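Local coordinates for peroxiredoxin PRX1, mitochondrial (Saccharomyces cerevisiae, PDB 5YKJ), which probably reduces peroxides in mitochondria as a 1-Cys thiol peroxidase of the AhpC/TSA family, recycled through glutathione and thioredoxin systems, at residues A[163-166]-A[167-171]; A[72-75]-A[76-80]; A[103-107]-A[108-112]. All blocks are in the same frame, centred on the assembly; numbering follows the deposited sequence.

Interaction 1: residues A[163-166]-A[167-171]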
loop_
_atom_site.group_PDB
_atom_site.type_symbol
_atom_site.label_atom_id
_atom_site.label_comp_id
_atom_site.label_asym_id
_atom_site.label_seq_id
_atom_site.Cartn_x
_atom_site.Cartn_y
_atom_site.Cartn_z
ATOM N N LEU A 163 -5.270 -2.068 -10.254
ATOM C CA LEU A 163 -3.944 -2.494 -10.648
ATOM C C LEU A 163 -3.870 -3.950 -11.036
ATOM O O LEU A 163 -3.218 -4.298 -11.964
ATOM C CB LEU A 163 -2.936 -2.247 -9.520
ATOM C CG LEU A 163 -2.524 -0.795 -9.278
ATOM C CD1 LEU A 163 -1.939 -0.674 -7.881
ATOM C CD2 LEU A 163 -1.520 -0.374 -10.327
ATOM N N GLN A 164 -4.534 -4.767 -10.249
ATOM C CA GLN A 164 -4.562 -6.182 -10.527
ATOM C C GLN A 164 -5.283 -6.474 -11.828
ATOM O O GLN A 164 -4.874 -7.314 -12.539
ATOM C CB GLN A 164 -5.147 -6.988 -9.368
ATOM C CG GLN A 164 -4.283 -6.900 -8.118
ATOM C CD GLN A 164 -4.810 -7.718 -6.949
ATOM O OE1 GLN A 164 -5.954 -8.010 -6.854
ATOM N NE2 GLN A 164 -3.940 -8.049 -6.078
ATOM N N LEU A 165 -6.365 -5.774 -12.043
ATOM C CA LEU A 165 -7.129 -5.946 -13.258
ATOM C C LEU A 165 -6.340 -5.516 -14.500
ATOM O O LEU A 165 -6.335 -6.185 -15.498
ATOM C CB LEU A 165 -8.464 -5.203 -13.200
ATOM C CG LEU A 165 -9.323 -5.434 -14.461
ATOM C CD1 LEU A 165 -9.725 -6.891 -14.571
ATOM C CD2 LEU A 165 -10.499 -4.513 -14.410
ATOM N N THR A 166 -5.671 -4.387 -14.392
ATOM C CA THR A 166 -4.877 -3.935 -15.487
ATOM C C THR A 166 -3.756 -4.923 -15.846
ATOM O O THR A 166 -3.497 -5.129 -16.977
ATOM C CB THR A 166 -4.270 -2.514 -15.290
ATOM O OG1 THR A 166 -3.383 -2.490 -14.214
ATOM C CG2 THR A 166 -5.281 -1.560 -15.081
ATOM N N ASP A 167 -3.094 -5.484 -14.848
ATOM C CA ASP A 167 -2.082 -6.473 -15.067
ATOM C C ASP A 167 -2.650 -7.759 -15.657
ATOM O O ASP A 167 -2.037 -8.370 -16.464
ATOM C CB ASP A 167 -1.361 -6.840 -13.778
ATOM C CG ASP A 167 -0.381 -5.765 -13.314
ATOM O OD1 ASP A 167 -0.267 -4.783 -13.979
ATOM O OD2 ASP A 167 0.212 -5.960 -12.283
ATOM N N LYS A 168 -3.785 -8.150 -15.155
ATOM C CA LYS A 168 -4.385 -9.370 -15.633
ATOM C C LYS A 168 -4.940 -9.368 -17.042
ATOM O O LYS A 168 -4.753 -10.285 -17.763
ATOM C CB LYS A 168 -5.475 -9.798 -14.689
ATOM C CG LYS A 168 -6.124 -11.086 -15.070
ATOM C CD LYS A 168 -7.533 -11.047 -14.557
ATOM C CE LYS A 168 -7.712 -11.999 -13.421
ATOM N NZ LYS A 168 -7.052 -13.262 -13.736
ATOM N N GLU A 169 -5.664 -8.318 -17.370
ATOM C CA GLU A 169 -6.336 -8.193 -18.642
ATOM C C GLU A 169 -5.766 -7.226 -19.671
ATOM O O GLU A 169 -6.201 -7.224 -20.766
ATOM C CB GLU A 169 -7.787 -7.847 -18.348
ATOM C CG GLU A 169 -8.522 -8.948 -17.629
ATOM C CD GLU A 169 -10.009 -8.733 -17.395
ATOM O OE1 GLU A 169 -10.663 -7.892 -18.007
ATOM O OE2 GLU A 169 -10.551 -9.461 -16.579
ATOM N N GLY A 170 -4.740 -6.486 -19.314
ATOM C CA GLY A 170 -4.177 -5.508 -20.201
ATOM C C GLY A 170 -5.126 -4.403 -20.589
ATOM O O GLY A 170 -5.290 -4.072 -21.721
ATOM N N VAL A 171 -5.722 -3.829 -19.576
ATOM C CA VAL A 171 -6.660 -2.749 -19.715
ATOM C C VAL A 171 -6.225 -1.632 -18.761
ATOM O O VAL A 171 -5.333 -1.809 -18.024
ATOM C CB VAL A 171 -8.092 -3.135 -19.397
ATOM C CG1 VAL A 171 -8.565 -4.180 -20.373
ATOM C CG2 VAL A 171 -8.248 -3.660 -17.980
#
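Two torsions set this contact at the end of helix 153-169. Leu165 holds CG trans to its N (chi1 -177°), which carries CD1 forward to Glu169, one turn later; Thr166 has OG1 between its N and carbonyl carbon (chi1 63°), facing back along the helix. The Leu165 and Glu169 chains cross obliquely, and CD1 of Leu165 lies 3.4 Å from OE2 of Glu169, a methyl against a carboxylate rather than a polar bond. The branch carbon, CG of Leu165, meets CG2 of Val171 at 4.1 Å, and both side chains also touch Val183 of strand 183-184.

The Thr166 hydroxyl bonds to the Leu163 carbonyl, OG1 to O 2.9 Å. Asp167 N reaches the same Leu163 O at 3.1 Å, and both donors come from one face of the carbonyl plane, so a single oxygen is gripped twice. The hydroxyl also has a weak bond to Ala162 O. Beyond it, CG2 of Thr166 sits against Val171 O at 3.0 Å, a tight approach made as the chain curls back after the helix.

The last regular turn is closed by Glu169 N to Leu165 O, 2.9 Å and nearly straight (167°). Gly170 N then binds Thr166 O at 3.0 Å from well above the carbonyl plane; its positive phi, which favours glycine, takes the chain out of the helix.

The outer polar ends have partners in other parts of the fold: Asp167 OD1 forms a salt bridge with Arg140, and Gln164 NE2 donates to Arg61 O. The carbonyls of Leu163 to Thr166 are each met by an NH, and that of Leu163 by a hydroxyl as well, while Arg140 is likely to offset the acid that Asp167 places near the negative end of the helix dipole.

Interaction 2: residues A[72-75]-A[76-80]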
loop_
_atom_site.group_PDB
_atom_site.type_symbol
_atom_site.label_atom_id
_atom_site.label_comp_id
_atom_site.label_asym_id
_atom_site.label_seq_id
_atom_site.Cartn_x
_atom_site.Cartn_y
_atom_site.Cartn_z
ATOM N N ASP A 72 10.295 1.497 18.769
ATOM C CA ASP A 72 10.738 0.132 18.950
ATOM C C ASP A 72 9.595 -0.885 18.971
ATOM O O ASP A 72 8.492 -0.531 19.080
ATOM C CB ASP A 72 11.705 -0.002 20.145
ATOM C CG ASP A 72 11.069 0.305 21.481
ATOM O OD1 ASP A 72 9.917 0.127 21.701
ATOM O OD2 ASP A 72 11.820 0.751 22.323
ATOM N N VAL A 73 9.913 -2.150 18.827
ATOM C CA VAL A 73 8.936 -3.199 18.798
ATOM C C VAL A 73 8.167 -3.275 20.105
ATOM O O VAL A 73 7.022 -3.509 20.105
ATOM C CB VAL A 73 9.592 -4.533 18.463
ATOM C CG1 VAL A 73 8.605 -5.651 18.592
ATOM C CG2 VAL A 73 10.074 -4.520 17.021
ATOM N N GLU A 74 8.852 -3.054 21.197
ATOM C CA GLU A 74 8.171 -3.105 22.464
ATOM C C GLU A 74 7.057 -2.081 22.504
ATOM O O GLU A 74 5.987 -2.362 22.950
ATOM C CB GLU A 74 9.147 -2.873 23.604
ATOM C CG GLU A 74 8.507 -2.531 24.906
ATOM C CD GLU A 74 9.408 -2.704 26.105
ATOM O OE1 GLU A 74 10.629 -2.851 25.939
ATOM O OE2 GLU A 74 8.849 -2.713 27.217
ATOM N N SER A 75 7.324 -0.903 22.004
ATOM C CA SER A 75 6.300 0.107 21.957
ATOM C C SER A 75 5.163 -0.328 21.029
ATOM O O SER A 75 4.032 -0.230 21.358
ATOM C CB SER A 75 6.901 1.445 21.567
ATOM O OG SER A 75 5.885 2.349 21.280
ATOM N N HIS A 76 5.516 -0.882 19.886
ATOM C CA HIS A 76 4.513 -1.333 18.936
ATOM C C HIS A 76 3.619 -2.416 19.525
ATOM O O HIS A 76 2.488 -2.450 19.223
ATOM C CB HIS A 76 5.139 -1.877 17.656
ATOM C CG HIS A 76 5.851 -0.863 16.844
ATOM N ND1 HIS A 76 5.839 0.468 17.133
ATOM C CD2 HIS A 76 6.602 -1.004 15.736
ATOM C CE1 HIS A 76 6.579 1.100 16.241
ATOM N NE2 HIS A 76 7.037 0.233 15.381
ATOM N N GLU A 77 4.192 -3.299 20.329
ATOM C CA GLU A 77 3.392 -4.332 20.941
ATOM C C GLU A 77 2.299 -3.769 21.851
ATOM O O GLU A 77 1.193 -4.210 21.775
ATOM C CB GLU A 77 4.294 -5.309 21.685
ATOM C CG GLU A 77 4.928 -6.329 20.757
ATOM C CD GLU A 77 6.089 -7.105 21.352
ATOM O OE1 GLU A 77 6.587 -6.754 22.380
ATOM O OE2 GLU A 77 6.549 -8.022 20.695
ATOM N N LYS A 78 2.642 -2.779 22.658
ATOM C CA LYS A 78 1.677 -2.123 23.507
ATOM C C LYS A 78 0.616 -1.395 22.676
ATOM O O LYS A 78 -0.520 -1.412 22.983
ATOM C CB LYS A 78 2.335 -1.096 24.428
ATOM C CG LYS A 78 3.362 -1.637 25.385
ATOM C CD LYS A 78 4.123 -0.520 26.137
ATOM C CE LYS A 78 4.796 0.559 25.252
ATOM N NZ LYS A 78 6.186 1.058 25.604
ATOM N N TRP A 79 1.063 -0.755 21.595
ATOM C CA TRP A 79 0.162 -0.044 20.703
ATOM C C TRP A 79 -0.835 -1.031 20.086
ATOM O O TRP A 79 -1.965 -0.760 20.021
ATOM C CB TRP A 79 0.983 0.672 19.620
ATOM C CG TRP A 79 0.231 1.641 18.749
ATOM C CD1 TRP A 79 -0.843 2.352 19.094
ATOM C CD2 TRP A 79 0.525 1.994 17.409
ATOM N NE1 TRP A 79 -1.265 3.109 18.063
ATOM C CE2 TRP A 79 -0.445 2.885 17.008
ATOM C CE3 TRP A 79 1.471 1.588 16.503
ATOM C CZ2 TRP A 79 -0.471 3.431 15.749
ATOM C CZ3 TRP A 79 1.451 2.138 15.251
ATOM C CH2 TRP A 79 0.483 3.043 14.890
ATOM N N ILE A 80 -0.343 -2.190 19.683
ATOM C CA ILE A 80 -1.251 -3.184 19.110
ATOM C C ILE A 80 -2.331 -3.629 20.102
ATOM O O ILE A 80 -3.364 -3.935 19.700
ATOM C CB ILE A 80 -0.486 -4.370 18.499
ATOM C CG1 ILE A 80 0.018 -3.994 17.115
ATOM C CG2 ILE A 80 -1.303 -5.644 18.386
ATOM C CD1 ILE A 80 0.873 -5.095 16.585
#
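His76 turns back under the first turn of helix 73-87, and its side chain can be traced atom by atom against Val73 and Asp72. CB of His76 lies 3.5 Å from Val73 O. With CG beside the backbone N (chi1 -66°), the ring swings beneath Asp72 O, which stands 3.4 Å above its plane, offset toward the rim. CG is 3.5 Å from that oxygen, and CD2 and CE1 lie under it somewhat farther off; ND1 is about as near as CG, but its angle is too poor for a hydrogen bond, and it bonds instead to Asp39 OD2. At the far end, NE2 bonds to Ile97 O, with a weak second bond to Ser69 O. The same Asp72 O accepts His76 N at 3.1 Å, in its carbonyl plane.

Asp72 is the N-cap: its OD1 takes Ser75 N at 2.8 Å, met nearly along the C-O axis, which satisfies an NH of the first turn. Over the outer surface, CG1 of Val73 rests 3.8 Å from OE2 of Glu77, and CE of the bent Lys78 chain folds back to 3.7 Å from Ser75 CA.

The helix is the crossover of the beta-alpha-beta unit between strands 63-69 and 96-98. Its His76 side packs on Ile96 of the latter strand, while Asp39 joins the Ser75 hydroxyl and the imidazole to the loop after strand 30-36.

Interaction 3: residues A[103-107]-A[108-112]; sequences NVAFL and YDMVD
CG1 of Val104 meets CD1 of Tyr108 at 4.2 Å, and Leu107 lies alongside that ring, pointing the same way, with CD2 4.1 Å from CE1 of Tyr108. CG2 of Val111 tucks against CB of Phe106 at 3.9 Å and also touches Ala105 CB. A leucine in place of Tyr108 would probably leave Pro9 O without the hydroxyl that bonds to it and strip Phe131 of its edge-to-face ring partner.

Between 103-107 and 108-112 the hydrogen bonds are all of the backbone. Met110 N to Ala105 O (3.0 Å, 154°) and Asp109 N to Phe106 O (3.0 Å) form a Schellman motif that ends helix 103-107, with Asp109 at C-prime in positive phi (66°). Asp109 N stands far above the Phe106 carbonyl plane. The methyl CE of Met110 reaches Ala105 CB at 4.3 Å, an apolar pair beside this cap. Before it, Tyr108 N bonds to Val104 O at 3.0 Å and weakly to Ala105 O.

A ring-edge contact adds to these: CG of Phe106, trans to the backbone N (chi1 179°), swings the ring out to the Val111 carbonyl, where CD1 of Phe106 approaches Val111 O to 3.4 Å, near the ring plane.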
loop_
_atom_site.group_PDB
_atom_site.type_symbol
_atom_site.label_atom_id
_atom_site.label_comp_id
_atom_site.label_asym_id
_atom_site.label_seq_id
_atom_site.Cartn_x
_atom_site.Cartn_y
_atom_site.Cartn_z
ATOM N N ASN A 103 15.838 4.129 10.153
ATOM C CA ASN A 103 16.618 3.571 9.081
ATOM C C ASN A 103 15.776 3.130 7.848
ATOM O O ASN A 103 16.154 3.344 6.745
ATOM C CB ASN A 103 17.496 2.385 9.597
ATOM C CG ASN A 103 18.379 2.761 10.768
ATOM O OD1 ASN A 103 19.039 3.693 10.738
ATOM N ND2 ASN A 103 18.334 2.005 11.773
ATOM N N VAL A 104 14.667 2.457 8.112
ATOM C CA VAL A 104 13.789 2.003 7.038
ATOM C C VAL A 104 13.052 3.186 6.370
ATOM O O VAL A 104 12.891 3.230 5.224
ATOM C CB VAL A 104 12.806 0.881 7.467
ATOM C CG1 VAL A 104 11.891 0.413 6.331
ATOM C CG2 VAL A 104 13.561 -0.275 8.068
ATOM N N ALA A 105 12.654 4.140 7.189
ATOM C CA ALA A 105 12.006 5.325 6.672
ATOM C C ALA A 105 12.928 6.075 5.722
ATOM O O ALA A 105 12.528 6.571 4.762
ATOM C CB ALA A 105 11.620 6.240 7.825
ATOM N N PHE A 106 14.190 6.132 6.108
ATOM C CA PHE A 106 15.235 6.761 5.332
ATOM C C PHE A 106 15.438 6.028 4.006
ATOM O O PHE A 106 15.507 6.621 2.985
ATOM C CB PHE A 106 16.534 6.817 6.162
ATOM C CG PHE A 106 17.723 7.433 5.450
ATOM C CD1 PHE A 106 17.779 8.753 5.121
ATOM C CD2 PHE A 106 18.792 6.646 5.153
ATOM C CE1 PHE A 106 18.868 9.250 4.478
ATOM C CE2 PHE A 106 19.882 7.159 4.534
ATOM C CZ PHE A 106 19.920 8.455 4.192
ATOM N N LEU A 107 15.447 4.704 4.101
ATOM C CA LEU A 107 15.604 3.871 2.936
ATOM C C LEU A 107 14.458 4.090 1.929
ATOM O O LEU A 107 14.625 3.937 0.786
ATOM C CB LEU A 107 15.686 2.402 3.340
ATOM C CG LEU A 107 15.681 1.350 2.261
ATOM C CD1 LEU A 107 17.001 1.398 1.505
ATOM C CD2 LEU A 107 15.494 -0.010 2.885
ATOM N N TYR A 108 13.319 4.445 2.470
ATOM C CA TYR A 108 12.138 4.689 1.666
ATOM C C TYR A 108 11.880 6.152 1.305
ATOM O O TYR A 108 10.850 6.480 0.874
ATOM C CB TYR A 108 10.892 3.949 2.223
ATOM C CG TYR A 108 10.802 2.527 1.743
ATOM C CD1 TYR A 108 11.623 1.567 2.260
ATOM C CD2 TYR A 108 9.908 2.171 0.754
ATOM C CE1 TYR A 108 11.587 0.274 1.788
ATOM C CE2 TYR A 108 9.866 0.890 0.278
ATOM C CZ TYR A 108 10.693 -0.056 0.806
ATOM O OH TYR A 108 10.625 -1.295 0.331
ATOM N N ASP A 109 12.910 6.948 1.547
ATOM C CA ASP A 109 12.955 8.359 1.201
ATOM C C ASP A 109 11.986 9.298 1.923
ATOM O O ASP A 109 11.746 10.366 1.468
ATOM C CB ASP A 109 12.823 8.543 -0.315
ATOM C CG ASP A 109 14.072 8.120 -1.087
ATOM O OD1 ASP A 109 15.146 8.162 -0.590
ATOM O OD2 ASP A 109 13.945 7.763 -2.233
ATOM N N MET A 110 11.482 8.850 3.048
ATOM C CA MET A 110 10.578 9.663 3.815
ATOM C C MET A 110 11.242 10.671 4.749
ATOM O O MET A 110 10.601 11.577 5.184
ATOM C CB MET A 110 9.593 8.818 4.568
ATOM C CG MET A 110 8.719 8.102 3.616
ATOM S SD MET A 110 7.481 7.038 4.474
ATOM C CE MET A 110 8.455 5.602 5.009
ATOM N N VAL A 111 12.529 10.486 5.021
ATOM C CA VAL A 111 13.313 11.393 5.836
ATOM C C VAL A 111 14.700 11.514 5.173
ATOM O O VAL A 111 15.067 10.677 4.445
ATOM C CB VAL A 111 13.470 10.987 7.291
ATOM C CG1 VAL A 111 12.150 11.057 8.003
ATOM C CG2 VAL A 111 14.077 9.603 7.427
ATOM N N ASP A 112 15.417 12.575 5.468
ATOM C CA ASP A 112 16.733 12.822 4.925
ATOM C C ASP A 112 17.896 12.427 5.801
ATOM O O ASP A 112 19.016 12.657 5.448
ATOM C CB ASP A 112 16.870 14.265 4.505
ATOM C CG ASP A 112 15.936 14.629 3.390
ATOM O OD1 ASP A 112 15.959 13.994 2.351
ATOM O OD2 ASP A 112 15.178 15.496 3.598
#

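All three are local contacts at helix ends: interaction 2 caps a start, interactions 1 and 3 close a finish, the latter two by different means. None touches another. Interactions 2 and 3 both belong to the AhpC/TSA family part of the chain, with centres 20 Å apart and nearest atoms about 10 Å apart. Interaction 1 lies across the centre of the chain from both, its centre 38 Å from interaction 2 and 30 Å from interaction 3, in the C-terminal 1-Cys peroxiredoxin region. Interaction 2 is tied to the active-site region: Trp79 NE1 bonds to Thr45 OG1, next in sequence to Cys44, which is oxidised to S-hydroxycysteine and, judging from the family motif, is probably the peroxidatic cysteine.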